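Local coordinates for DPS family protein (Vibrio cholerae O1 biovar El Tor, PDB 3IQ1) that probably binds iron and oxidises it, as a member of the Dps family of twelve-subunit, ferritin-like proteins, at residues Q15-A20 with L77-M82; A28-F33 with S115-Q120; M35-Y40 with E58-L63; N43-E48 with D99-R104; A54-I59 with S105-L110. One frame throughout, in Å; residues are numbered along the deposited sequence.

Overall arrangement
Helix 13-43, the first of the chain, takes part in three contacts. Its start meets the loop 77-82 in contact 1, closing a loop around helix 49-76; its middle meets helix 103-131 in contact 2, and its later part meets helix 49-76 in contact 3. Contact 4 joins the loop after helix 13-43 to the start of helix 103-131, and contact 5 joins helices 49-76 and 103-131. Contact 3 nests inside the loops of contacts 1 and 2, contacts 4 and 5 inside that of contact 2. Contact 1 crosses contacts 2, 4 and 5; contact 4 crosses 3 and 5. Contacts 3 and 5 share E58 and I59; contacts 1 and 4 have centres about 38 Å apart.

Contact 1 of 5, residues Q15-A20 with L77-M82; sequences QSQKLA and LSARPM
The carboxamide of Q17 presents its OE1 and NE2 end obliquely to the A79 methyl, with OE1 3.8 Å from A79 CB. NE2 is held by N21 and bonds only weakly to a water, which also accepts a bond from the backbone N of R80. Q17 reaches the loop because CG stands anti to its backbone N (chi1 -176°) and the chain then bends at chi2. Beside it two small residues meet unusually closely: A20 CB lies 3.3 Å from A79 CB, tighter than normal methyl contact. L77 fills the remainder of the seam. Its CD2 approaches OG of S16 at 3.9 Å, an oxygen already bonded to the carbonyl of D12, while CD1 packs along L19 and A20. S78, with positive phi, is the C-prime residue of the Schellman motif ending helix 49-76. The contact thus lays this helix end across the start of helix 13-43, where L77 also touches L23, while L19 packs on I124 and L127 of helix 103-131.

Contact 2 of 5, residues A28-F33 with S115-Q120; sequences ANYQVF and SILLHQ
L117 pushes its two methyl groups into a recess formed by N29, Y30 and F33, and this is the tightly packed half of the contact. L117 CD1 sits over one face of the Y30 ring, displaced toward the rim, 3.9 Å from the centroid and 14° off the normal, a CH-pi contact. L117 CD1 is also 3.9 Å from F33 CD2, approaching that ring obliquely. On the other branch, L117 CD2 rests 3.8 Å from N29 CB and also touches Y30 CD1. The Y30 hydroxyl runs past the leucine to bonds with Q121 and Q147, which fixes the ring under the methyl. The contact joins two antiparallel helices of the ferritin-like four-helix bundle: the local axes of helices 13-43 and 103-131 are 10.5 Å apart and inclined at 166°, with helix 49-76 closing in on Y30 through K66, I67 and L70. F33 is further braced by an edge-to-face stack with F114. Away from this core the fit is looser and more polar. There the carboxamides of N29 and Q120 confront each other with their planes 83° apart, and I116 CG2 comes near the end of the N29 side chain. I116 and Q120 are both partly exposed, whereas L117 is buried.

Contact 3 of 5, residues M35-Y40 with E58-L63; sequences MNTRGY and EIYTDL
Three torsions steer Y60 and R38 together. Y60 holds CG between its backbone N and carbonyl carbon (chi1 73°), the crowded position, which swings the ring alongside helix 13-43. R38 bends near -90° at both chi2 and chi3, and this folds CD directly over the centre of the tyrosine face, 3.4 Å from the ring centroid, as a CH-pi contact. The guanidinium then stands almost upright on the ring, the two planes 80° apart, and brings R38 NH1 to 3.0 Å from Y60 OH, which lies near the guanidinium plane at its edge. The charge has its main partner across the subunit boundary: NH2 forms a salt bridge with D68 of a second subunit. T37 packs beside the tyrosine, its CG2 3.8 Å from Y60 CB and 4.0 Å from I59 CG2, while its OG1 bonds to the F33 carbonyl. H41 meets the tyrosine ring edge-to-face. Helices 13-43 and 49-76 run antiparallel here, their local axes 9.2 Å apart, with T37 and I59 both leaning on L110 of helix 103-131.

Contact 4 of 5, residues N43-E48 with D99-R104; sequences NIQGKE and DSIDGR
I101 contributes the largest share of the contact, followed by N43 and Q45; it lies against N43, at the end of helix 13-43, and Q45 of the loop that follows. Its CG1 branch stands between the backbone N and carbonyl carbon (chi1 67°), and I101 CD1 at its end comes 3.7 Å from Q45 OE1, where the two side chains pass at a slant. The other branch, I101 CG2, packs 4.0 Å from N43 CB, while the alpha carbon of I101 makes a CA-H...O contact of 3.4 Å with N43 O. The backbone adds one direct bond: Q45 N donates to I101 O over 3.1 Å, with an angle of 150° at the hydrogen. N43 reaches the other loop through water as well, since ND2 and the S100 backbone N donate to the same molecule. Another water accepts a hydrogen bond from G103 N and donates one to Q45 O. I44 CD1 reaches to 3.3 Å from G103 N, close to the start of helix 103-131. D99 forms a salt bridge with R80 of a second subunit. An interhelix loop thus packs beside an N-cap: D102 holds that position on helix 103-131, its carboxylate capping a backbone N while OD1 is also hydrogen-bonded to S105 OG.

Contact 5 of 5, residues A54-I59 with S105-L110; sequences AKFEEI and SSMQGL
F56 reaches toward helix 103-131 between S106, M107 and L110, and its ring can be followed outward from CB. CB and CG make no contact with 105-110. F56 CD1 is the first atom to touch, 3.8 Å from L110 CD1, a methyl placed at the ring edge near its plane. CE1 meets that methyl too, and F56 CE1 lies 3.8 Å from SE of M107, a selenomethionine in this crystal. The selenium stands 5.0 Å from the ring centroid and 65° off its normal, an oblique Met-aromatic contact. F56 CZ, the tip, abuts S106 CB at 3.5 Å, and CE2 shares that carbon. L110 CD1 also meets I59 CD1 tip to tip. The local axes run nearly parallel, 19° apart, yet 12.2 Å distant, consistent with diagonal partners in a four-helix bundle. No hydrogen bond crosses the gap: S106 OG is bonded to S100 and K55 is paired with E58 of its own helix, so cohesion rests largely on dispersion, with the Met-aromatic contact presumably made by sulfur in the natural protein.

Contact 1 of 5, residues Q15-A20 with L77-M82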
# COMPACT_ATOMS: atom_id res chain seq x y z
N GLN B 15 34.37 10.92 -30.03
CA GLN B 15 34.14 9.55 -29.58
C GLN B 15 32.72 9.38 -29.12
O GLN B 15 32.10 8.34 -29.33
CB GLN B 15 35.10 9.19 -28.45
CG GLN B 15 36.53 9.11 -28.88
CD GLN B 15 37.54 9.23 -27.73
OE1 GLN B 15 37.20 9.25 -26.55
NE2 GLN B 15 38.80 9.29 -28.11
N SER B 16 32.15 10.43 -28.51
CA SER B 16 30.80 10.37 -28.03
C SER B 16 29.83 10.29 -29.21
O SER B 16 28.82 9.56 -29.15
CB SER B 16 30.45 11.53 -27.10
OG SER B 16 31.22 11.46 -25.91
N GLN B 17 30.13 11.03 -30.27
CA GLN B 17 29.26 10.99 -31.43
C GLN B 17 29.30 9.61 -32.13
O GLN B 17 28.28 9.11 -32.61
CB GLN B 17 29.57 12.12 -32.40
CG GLN B 17 28.60 12.15 -33.59
CD GLN B 17 27.15 12.40 -33.14
OE1 GLN B 17 26.86 13.42 -32.42
NE2 GLN B 17 26.23 11.45 -33.51
N LYS B 18 30.46 8.95 -32.15
CA LYS B 18 30.55 7.61 -32.70
C LYS B 18 29.70 6.65 -31.89
O LYS B 18 28.95 5.82 -32.44
CB LYS B 18 31.99 7.14 -32.71
CG LYS B 18 32.23 5.76 -33.31
CD LYS B 18 33.72 5.55 -33.61
CE LYS B 18 34.09 4.08 -33.77
NZ LYS B 18 35.53 3.94 -34.08
N LEU B 19 29.83 6.75 -30.56
CA LEU B 19 28.99 5.94 -29.66
C LEU B 19 27.52 6.20 -29.84
O LEU B 19 26.72 5.27 -29.90
CB LEU B 19 29.42 6.12 -28.21
CG LEU B 19 30.60 5.20 -27.89
CD1 LEU B 19 31.50 5.73 -26.72
CD2 LEU B 19 30.18 3.68 -27.77
N ALA B 20 27.17 7.46 -30.02
CA ALA B 20 25.75 7.83 -30.18
C ALA B 20 25.20 7.28 -31.47
O ALA B 20 24.06 6.82 -31.50
CB ALA B 20 25.56 9.31 -30.17
N LEU B 77 24.69 12.13 -24.31
CA LEU B 77 25.91 12.25 -25.11
C LEU B 77 25.87 13.45 -26.07
O LEU B 77 26.75 13.58 -26.92
CB LEU B 77 26.21 10.94 -25.88
CG LEU B 77 26.60 9.74 -25.00
CD1 LEU B 77 26.52 8.48 -25.90
CD2 LEU B 77 27.96 9.92 -24.37
N SER B 78 24.87 14.32 -25.91
CA SER B 78 24.65 15.52 -26.78
C SER B 78 24.47 15.12 -28.23
O SER B 78 24.99 15.76 -29.13
CB SER B 78 25.77 16.55 -26.61
OG SER B 78 25.76 17.04 -25.29
N ALA B 79 23.72 14.07 -28.44
CA ALA B 79 23.38 13.62 -29.75
C ALA B 79 21.85 13.55 -29.91
O ALA B 79 21.11 13.64 -28.95
CB ALA B 79 24.09 12.23 -30.05
N ARG B 80 21.41 13.37 -31.16
CA ARG B 80 20.00 13.34 -31.49
C ARG B 80 19.44 11.92 -31.56
O ARG B 80 19.87 11.18 -32.41
CB ARG B 80 19.85 13.96 -32.90
CG ARG B 80 18.45 13.93 -33.49
CD ARG B 80 18.46 14.52 -34.88
NE ARG B 80 17.16 14.57 -35.55
CZ ARG B 80 16.54 13.53 -36.11
NH1 ARG B 80 17.02 12.30 -36.05
NH2 ARG B 80 15.35 13.73 -36.68
N PRO B 81 18.49 11.56 -30.71
CA PRO B 81 17.93 10.21 -30.88
C PRO B 81 16.99 10.16 -32.09
O PRO B 81 16.15 11.04 -32.23
CB PRO B 81 17.05 10.01 -29.67
CG PRO B 81 16.87 11.38 -29.08
CD PRO B 81 17.88 12.30 -29.61
N MSE B 82 17.14 9.12 -32.89
CA MSE B 82 16.19 8.88 -33.94
C MSE B 82 14.78 8.77 -33.33
O MSE B 82 14.61 8.11 -32.32
CB MSE B 82 16.54 7.61 -34.69
CG MSE B 82 16.82 7.78 -36.07
SE MSE B 82 17.20 6.00 -36.93
CE MSE B 82 18.75 5.79 -36.20
O HOH W 1 22.95 12.64 -33.37

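Contact 2 of 5, residues A28-F33 with S115-Q120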
# COMPACT_ATOMS: atom_id res chain seq x y z
N ALA B 28 17.00 1.85 -33.19
CA ALA B 28 16.22 1.41 -34.36
C ALA B 28 15.81 -0.05 -34.29
O ALA B 28 14.65 -0.39 -34.56
CB ALA B 28 16.99 1.68 -35.63
N ASN B 29 16.77 -0.91 -33.93
CA ASN B 29 16.48 -2.30 -33.75
C ASN B 29 15.46 -2.52 -32.64
O ASN B 29 14.55 -3.32 -32.79
CB ASN B 29 17.75 -3.08 -33.51
CG ASN B 29 18.55 -3.31 -34.81
OD1 ASN B 29 19.79 -3.09 -34.83
ND2 ASN B 29 17.92 -3.74 -35.83
N TYR B 30 15.65 -1.86 -31.50
CA TYR B 30 14.67 -1.97 -30.43
C TYR B 30 13.27 -1.63 -30.86
O TYR B 30 12.30 -2.27 -30.43
CB TYR B 30 15.04 -1.13 -29.21
CG TYR B 30 15.87 -1.79 -28.16
CD1 TYR B 30 17.26 -1.76 -28.20
CD2 TYR B 30 15.29 -2.45 -27.12
CE1 TYR B 30 18.01 -2.35 -27.24
CE2 TYR B 30 16.08 -3.04 -26.11
CZ TYR B 30 17.41 -3.01 -26.19
OH TYR B 30 18.15 -3.64 -25.20
N GLN B 31 13.14 -0.58 -31.64
CA GLN B 31 11.84 -0.02 -31.97
C GLN B 31 11.10 -1.01 -32.90
O GLN B 31 9.92 -1.33 -32.65
CB GLN B 31 12.02 1.38 -32.58
CG GLN B 31 12.34 2.44 -31.54
CD GLN B 31 11.14 2.96 -30.77
OE1 GLN B 31 10.25 2.17 -30.41
NE2 GLN B 31 11.15 4.25 -30.41
N VAL B 32 11.79 -1.51 -33.94
CA VAL B 32 11.19 -2.53 -34.79
C VAL B 32 10.86 -3.80 -34.02
O VAL B 32 9.77 -4.37 -34.17
CB VAL B 32 12.06 -2.83 -36.02
CG1 VAL B 32 11.42 -3.97 -36.90
CG2 VAL B 32 12.24 -1.57 -36.90
N PHE B 33 11.73 -4.20 -33.11
CA PHE B 33 11.51 -5.39 -32.33
C PHE B 33 10.31 -5.21 -31.38
O PHE B 33 9.51 -6.15 -31.19
CB PHE B 33 12.79 -5.66 -31.56
CG PHE B 33 12.87 -7.02 -30.88
CD1 PHE B 33 12.62 -8.21 -31.55
CD2 PHE B 33 13.33 -7.08 -29.59
CE1 PHE B 33 12.76 -9.43 -30.95
CE2 PHE B 33 13.48 -8.33 -28.95
CZ PHE B 33 13.21 -9.51 -29.65
N SER B 115 19.10 -12.00 -30.14
CA SER B 115 20.43 -12.32 -30.49
C SER B 115 21.18 -11.14 -31.18
O SER B 115 22.36 -10.91 -30.92
CB SER B 115 20.46 -13.68 -31.19
OG SER B 115 19.99 -14.72 -30.26
N ILE B 116 20.48 -10.38 -32.02
CA ILE B 116 20.95 -9.12 -32.64
C ILE B 116 21.19 -8.02 -31.59
O ILE B 116 22.24 -7.40 -31.56
CB ILE B 116 19.99 -8.63 -33.75
CG1 ILE B 116 20.13 -9.57 -34.96
CG2 ILE B 116 20.29 -7.22 -34.11
CD1 ILE B 116 19.10 -9.39 -36.03
N LEU B 117 20.24 -7.80 -30.70
CA LEU B 117 20.44 -6.81 -29.65
C LEU B 117 21.70 -7.16 -28.84
O LEU B 117 22.51 -6.30 -28.53
CB LEU B 117 19.20 -6.69 -28.74
CG LEU B 117 17.90 -6.28 -29.43
CD1 LEU B 117 16.83 -6.08 -28.33
CD2 LEU B 117 18.10 -5.01 -30.27
N LEU B 118 21.84 -8.41 -28.42
CA LEU B 118 22.99 -8.77 -27.59
C LEU B 118 24.29 -8.52 -28.32
O LEU B 118 25.22 -8.00 -27.75
CB LEU B 118 22.93 -10.25 -27.18
CG LEU B 118 21.97 -10.58 -26.06
CD1 LEU B 118 21.80 -12.08 -25.95
CD2 LEU B 118 22.37 -10.00 -24.71
N HIS B 119 24.34 -8.93 -29.59
CA HIS B 119 25.55 -8.79 -30.41
C HIS B 119 25.91 -7.31 -30.50
O HIS B 119 27.08 -6.92 -30.32
CB HIS B 119 25.24 -9.40 -31.77
CG HIS B 119 26.39 -9.50 -32.68
ND1 HIS B 119 26.77 -8.45 -33.49
CD2 HIS B 119 27.19 -10.55 -33.00
CE1 HIS B 119 27.81 -8.83 -34.22
NE2 HIS B 119 28.06 -10.10 -33.97
N GLN B 120 24.92 -6.46 -30.78
CA GLN B 120 25.17 -5.01 -30.96
C GLN B 120 25.55 -4.36 -29.65
O GLN B 120 26.45 -3.53 -29.59
CB GLN B 120 23.96 -4.27 -31.50
CG GLN B 120 23.76 -4.20 -32.88
CD GLN B 120 22.54 -3.28 -33.08
OE1 GLN B 120 21.48 -3.59 -32.57
NE2 GLN B 120 22.74 -2.16 -33.62

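Contact 3 of 5, residues M35-Y40 with E58-L63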
# COMPACT_ATOMS: atom_id res chain seq x y z
N MSE B 35 7.76 -3.35 -31.88
CA MSE B 35 6.58 -3.36 -32.72
C MSE B 35 6.24 -4.81 -33.04
O MSE B 35 5.07 -5.20 -32.96
CB MSE B 35 6.77 -2.52 -34.01
CG MSE B 35 5.55 -2.34 -34.87
SE MSE B 35 4.28 -1.22 -33.87
CE MSE B 35 3.07 -2.53 -33.54
N ASN B 36 7.24 -5.60 -33.44
CA ASN B 36 6.99 -7.02 -33.68
C ASN B 36 6.38 -7.74 -32.49
O ASN B 36 5.47 -8.57 -32.63
CB ASN B 36 8.29 -7.75 -34.09
CG ASN B 36 8.82 -7.33 -35.45
OD1 ASN B 36 8.14 -6.69 -36.22
ND2 ASN B 36 10.10 -7.68 -35.72
N THR B 37 6.87 -7.42 -31.28
CA THR B 37 6.42 -8.03 -30.05
C THR B 37 4.99 -7.60 -29.70
O THR B 37 4.21 -8.42 -29.19
CB THR B 37 7.40 -7.74 -28.89
OG1 THR B 37 8.71 -8.11 -29.32
CG2 THR B 37 7.03 -8.54 -27.63
N ARG B 38 4.63 -6.34 -30.00
CA ARG B 38 3.26 -5.91 -29.85
C ARG B 38 2.37 -6.77 -30.76
O ARG B 38 1.30 -7.23 -30.33
CB ARG B 38 3.13 -4.44 -30.17
CG ARG B 38 3.79 -3.57 -29.12
CD ARG B 38 2.87 -3.30 -28.03
NE ARG B 38 2.05 -2.10 -28.27
CZ ARG B 38 1.16 -1.65 -27.41
NH1 ARG B 38 0.94 -2.33 -26.31
NH2 ARG B 38 0.48 -0.52 -27.63
N GLY B 39 2.81 -7.00 -32.00
CA GLY B 39 2.08 -7.86 -32.92
C GLY B 39 1.94 -9.28 -32.35
O GLY B 39 0.90 -9.92 -32.44
N TYR B 40 3.02 -9.80 -31.79
CA TYR B 40 2.95 -11.15 -31.23
C TYR B 40 1.87 -11.26 -30.15
O TYR B 40 1.14 -12.27 -30.09
CB TYR B 40 4.30 -11.58 -30.65
CG TYR B 40 5.51 -11.60 -31.59
CD1 TYR B 40 5.40 -11.69 -32.95
CD2 TYR B 40 6.80 -11.57 -31.05
CE1 TYR B 40 6.54 -11.73 -33.78
CE2 TYR B 40 7.92 -11.62 -31.83
CZ TYR B 40 7.82 -11.70 -33.20
OH TYR B 40 8.93 -11.75 -34.01
N GLU B 58 4.70 -8.62 -21.02
CA GLU B 58 5.82 -8.45 -20.11
C GLU B 58 7.08 -8.05 -20.89
O GLU B 58 7.80 -7.14 -20.51
CB GLU B 58 6.05 -9.75 -19.35
CG GLU B 58 7.19 -9.72 -18.44
CD GLU B 58 7.47 -11.07 -17.82
OE1 GLU B 58 6.59 -11.94 -17.88
OE2 GLU B 58 8.55 -11.21 -17.23
N ILE B 59 7.30 -8.76 -21.97
CA ILE B 59 8.51 -8.57 -22.78
C ILE B 59 8.52 -7.19 -23.45
O ILE B 59 9.52 -6.47 -23.33
CB ILE B 59 8.71 -9.69 -23.76
CG1 ILE B 59 9.09 -10.96 -22.93
CG2 ILE B 59 9.77 -9.29 -24.79
CD1 ILE B 59 9.18 -12.24 -23.69
N TYR B 60 7.43 -6.79 -24.11
CA TYR B 60 7.43 -5.46 -24.71
C TYR B 60 7.43 -4.28 -23.72
O TYR B 60 7.99 -3.21 -24.02
CB TYR B 60 6.38 -5.28 -25.81
CG TYR B 60 4.93 -5.16 -25.43
CD1 TYR B 60 4.02 -6.05 -25.93
CD2 TYR B 60 4.47 -4.12 -24.67
CE1 TYR B 60 2.69 -5.94 -25.64
CE2 TYR B 60 3.11 -3.98 -24.37
CZ TYR B 60 2.24 -4.88 -24.88
OH TYR B 60 0.88 -4.75 -24.60
N THR B 61 6.91 -4.50 -22.51
CA THR B 61 6.94 -3.51 -21.44
C THR B 61 8.40 -3.25 -21.03
O THR B 61 8.80 -2.09 -20.83
CB THR B 61 6.06 -3.97 -20.28
OG1 THR B 61 4.71 -4.03 -20.74
CG2 THR B 61 6.13 -2.99 -19.14
N ASP B 62 9.16 -4.32 -20.88
CA ASP B 62 10.59 -4.24 -20.51
C ASP B 62 11.38 -3.59 -21.69
O ASP B 62 12.24 -2.74 -21.48
CB ASP B 62 11.11 -5.64 -20.15
CG ASP B 62 10.65 -6.12 -18.75
OD1 ASP B 62 10.28 -5.25 -17.89
OD2 ASP B 62 10.66 -7.36 -18.46
N LEU B 63 11.03 -3.92 -22.95
CA LEU B 63 11.69 -3.26 -24.09
C LEU B 63 11.45 -1.76 -24.11
O LEU B 63 12.35 -0.98 -24.44
CB LEU B 63 11.23 -3.87 -25.42
CG LEU B 63 11.59 -5.32 -25.82
CD1 LEU B 63 10.91 -5.76 -27.12
CD2 LEU B 63 13.15 -5.45 -25.93

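Contact 4 of 5, residues N43-E48 with D99-R104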
# COMPACT_ATOMS: atom_id res chain seq x y z
N ASN B 43 -1.74 -10.92 -31.81
CA ASN B 43 -2.13 -11.92 -32.81
C ASN B 43 -2.04 -13.40 -32.44
O ASN B 43 -2.44 -14.26 -33.22
CB ASN B 43 -1.36 -11.70 -34.09
CG ASN B 43 -1.62 -10.28 -34.70
OD1 ASN B 43 -2.76 -9.79 -34.66
ND2 ASN B 43 -0.57 -9.64 -35.27
N ILE B 44 -1.52 -13.68 -31.27
CA ILE B 44 -1.44 -15.06 -30.78
C ILE B 44 -2.82 -15.74 -30.73
O ILE B 44 -3.81 -15.13 -30.36
CB ILE B 44 -0.75 -15.11 -29.40
CG1 ILE B 44 -0.45 -16.56 -28.97
CG2 ILE B 44 -1.49 -14.33 -28.29
CD1 ILE B 44 0.50 -17.40 -29.83
N GLN B 45 -2.88 -16.98 -31.17
CA GLN B 45 -4.06 -17.83 -31.15
C GLN B 45 -3.68 -19.19 -30.63
O GLN B 45 -2.50 -19.58 -30.67
CB GLN B 45 -4.58 -18.05 -32.58
CG GLN B 45 -4.97 -16.83 -33.32
CD GLN B 45 -5.37 -17.13 -34.79
OE1 GLN B 45 -5.51 -18.30 -35.19
NE2 GLN B 45 -5.57 -16.09 -35.56
N GLY B 46 -4.69 -19.93 -30.21
CA GLY B 46 -4.54 -21.29 -29.75
C GLY B 46 -4.41 -21.36 -28.24
O GLY B 46 -4.54 -20.35 -27.53
N LYS B 47 -4.11 -22.55 -27.74
CA LYS B 47 -4.18 -22.79 -26.30
C LYS B 47 -3.13 -22.07 -25.47
O LYS B 47 -3.26 -22.01 -24.26
CB LYS B 47 -4.16 -24.28 -25.99
CG LYS B 47 -5.45 -24.99 -26.31
CD LYS B 47 -5.51 -26.37 -25.63
CE LYS B 47 -6.69 -27.18 -26.09
NZ LYS B 47 -6.72 -27.25 -27.59
N GLU B 48 -2.15 -21.49 -26.14
CA GLU B 48 -1.15 -20.66 -25.45
C GLU B 48 -1.61 -19.25 -25.29
O GLU B 48 -0.88 -18.44 -24.75
CB GLU B 48 0.18 -20.59 -26.19
CG GLU B 48 0.93 -21.87 -26.31
CD GLU B 48 0.99 -22.27 -27.75
OE1 GLU B 48 -0.10 -22.66 -28.25
OE2 GLU B 48 2.09 -22.16 -28.37
N ASP B 99 1.93 -10.93 -38.86
CA ASP B 99 1.06 -12.12 -38.94
C ASP B 99 1.65 -13.38 -38.36
O ASP B 99 1.44 -14.48 -38.89
CB ASP B 99 0.61 -12.27 -40.37
CG ASP B 99 -0.12 -11.04 -40.83
OD1 ASP B 99 -1.14 -10.68 -40.19
OD2 ASP B 99 0.33 -10.45 -41.82
N SER B 100 2.37 -13.20 -37.26
CA SER B 100 2.84 -14.31 -36.46
C SER B 100 1.75 -14.60 -35.43
O SER B 100 1.58 -13.83 -34.45
CB SER B 100 4.17 -14.00 -35.79
OG SER B 100 4.70 -15.16 -35.13
N ILE B 101 1.10 -15.75 -35.61
CA ILE B 101 -0.08 -16.11 -34.81
C ILE B 101 0.15 -17.36 -33.95
O ILE B 101 -0.76 -17.83 -33.21
CB ILE B 101 -1.34 -16.30 -35.71
CG1 ILE B 101 -1.20 -17.54 -36.64
CG2 ILE B 101 -1.66 -14.97 -36.46
CD1 ILE B 101 -2.50 -17.98 -37.33
N ASP B 102 1.31 -17.98 -34.08
CA ASP B 102 1.58 -19.17 -33.31
C ASP B 102 2.74 -18.95 -32.35
O ASP B 102 3.70 -18.21 -32.65
CB ASP B 102 1.76 -20.39 -34.21
CG ASP B 102 3.05 -20.45 -34.83
OD1 ASP B 102 3.15 -19.70 -35.83
OD2 ASP B 102 3.93 -21.29 -34.37
N GLY B 103 2.62 -19.56 -31.18
CA GLY B 103 3.59 -19.41 -30.14
C GLY B 103 5.03 -19.64 -30.58
O GLY B 103 5.91 -18.85 -30.25
N ARG B 104 5.29 -20.76 -31.27
CA ARG B 104 6.67 -21.06 -31.62
C ARG B 104 7.25 -20.01 -32.58
O ARG B 104 8.41 -19.58 -32.39
CB ARG B 104 6.80 -22.48 -32.17
CG ARG B 104 8.20 -22.89 -32.45
CD ARG B 104 8.28 -24.43 -32.67
NE ARG B 104 7.79 -25.10 -31.46
CZ ARG B 104 8.58 -25.48 -30.43
NH1 ARG B 104 9.88 -25.32 -30.47
NH2 ARG B 104 8.05 -26.06 -29.37
O HOH W 2 2.12 -11.05 -35.33
O HOH W 3 0.07 -20.92 -30.89
O HOH W 4 3.35 -22.90 -30.81

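Contact 5 of 5, residues A54-I59 with S105-L110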
# COMPACT_ATOMS: atom_id res chain seq x y z
N ALA B 54 0.05 -12.66 -22.13
CA ALA B 54 0.63 -12.04 -20.95
C ALA B 54 2.18 -11.96 -21.04
O ALA B 54 2.76 -10.90 -20.71
CB ALA B 54 0.21 -12.76 -19.66
N LYS B 55 2.82 -13.03 -21.50
CA LYS B 55 4.30 -13.03 -21.62
C LYS B 55 4.82 -11.99 -22.59
O LYS B 55 5.78 -11.28 -22.29
CB LYS B 55 4.81 -14.42 -21.97
CG LYS B 55 6.33 -14.59 -22.04
CD LYS B 55 7.11 -14.13 -20.82
CE LYS B 55 6.68 -14.89 -19.58
NZ LYS B 55 7.62 -14.61 -18.41
N PHE B 56 4.19 -11.89 -23.74
CA PHE B 56 4.59 -10.92 -24.76
C PHE B 56 4.43 -9.50 -24.22
O PHE B 56 5.26 -8.64 -24.51
CB PHE B 56 3.85 -11.13 -26.07
CG PHE B 56 4.19 -12.43 -26.76
CD1 PHE B 56 5.49 -12.92 -26.81
CD2 PHE B 56 3.23 -13.12 -27.43
CE1 PHE B 56 5.76 -14.13 -27.46
CE2 PHE B 56 3.49 -14.27 -28.08
CZ PHE B 56 4.76 -14.80 -28.09
N GLU B 57 3.35 -9.23 -23.48
CA GLU B 57 3.20 -7.94 -22.84
C GLU B 57 4.32 -7.64 -21.83
O GLU B 57 4.86 -6.53 -21.81
CB GLU B 57 1.81 -7.81 -22.19
CG GLU B 57 1.58 -6.51 -21.51
CD GLU B 57 0.22 -6.43 -20.81
OE1 GLU B 57 -0.21 -7.42 -20.18
OE2 GLU B 57 -0.34 -5.34 -20.79
N GLU B 58 4.70 -8.62 -21.02
CA GLU B 58 5.82 -8.45 -20.11
C GLU B 58 7.08 -8.05 -20.89
O GLU B 58 7.80 -7.14 -20.51
CB GLU B 58 6.05 -9.75 -19.35
CG GLU B 58 7.19 -9.72 -18.44
CD GLU B 58 7.47 -11.07 -17.82
OE1 GLU B 58 6.59 -11.94 -17.88
OE2 GLU B 58 8.55 -11.21 -17.23
N ILE B 59 7.30 -8.76 -21.97
CA ILE B 59 8.51 -8.57 -22.78
C ILE B 59 8.52 -7.19 -23.45
O ILE B 59 9.52 -6.47 -23.33
CB ILE B 59 8.71 -9.69 -23.76
CG1 ILE B 59 9.09 -10.96 -22.93
CG2 ILE B 59 9.77 -9.29 -24.79
CD1 ILE B 59 9.18 -12.24 -23.69
N SER B 105 6.51 -19.60 -33.62
CA SER B 105 7.06 -18.57 -34.53
C SER B 105 7.38 -17.27 -33.80
O SER B 105 8.41 -16.64 -34.07
CB SER B 105 6.22 -18.25 -35.76
OG SER B 105 4.94 -17.89 -35.47
N SER B 106 6.51 -16.88 -32.90
CA SER B 106 6.70 -15.62 -32.17
C SER B 106 7.85 -15.72 -31.21
O SER B 106 8.72 -14.85 -31.21
CB SER B 106 5.41 -15.22 -31.46
OG SER B 106 4.43 -14.90 -32.45
N MSE B 107 7.90 -16.82 -30.46
CA MSE B 107 9.00 -17.07 -29.51
C MSE B 107 10.35 -17.16 -30.23
O MSE B 107 11.35 -16.61 -29.76
CB MSE B 107 8.73 -18.33 -28.68
CG MSE B 107 7.56 -18.11 -27.69
SE MSE B 107 7.92 -16.96 -26.19
CE MSE B 107 9.01 -18.31 -25.33
N GLN B 108 10.40 -17.86 -31.36
CA GLN B 108 11.65 -17.89 -32.16
C GLN B 108 12.06 -16.51 -32.67
O GLN B 108 13.25 -16.16 -32.71
CB GLN B 108 11.51 -18.86 -33.33
CG GLN B 108 12.84 -19.15 -34.04
CD GLN B 108 13.88 -19.79 -33.13
OE1 GLN B 108 13.61 -20.80 -32.47
NE2 GLN B 108 15.07 -19.19 -33.06
N GLY B 109 11.05 -15.73 -33.06
CA GLY B 109 11.27 -14.31 -33.46
C GLY B 109 11.97 -13.53 -32.37
O GLY B 109 12.93 -12.80 -32.61
N LEU B 110 11.52 -13.76 -31.16
CA LEU B 110 12.11 -13.09 -30.00
C LEU B 110 13.54 -13.54 -29.83
O LEU B 110 14.43 -12.70 -29.64
CB LEU B 110 11.28 -13.37 -28.74
CG LEU B 110 9.92 -12.64 -28.67
CD1 LEU B 110 9.28 -12.99 -27.34
CD2 LEU B 110 10.05 -11.10 -28.74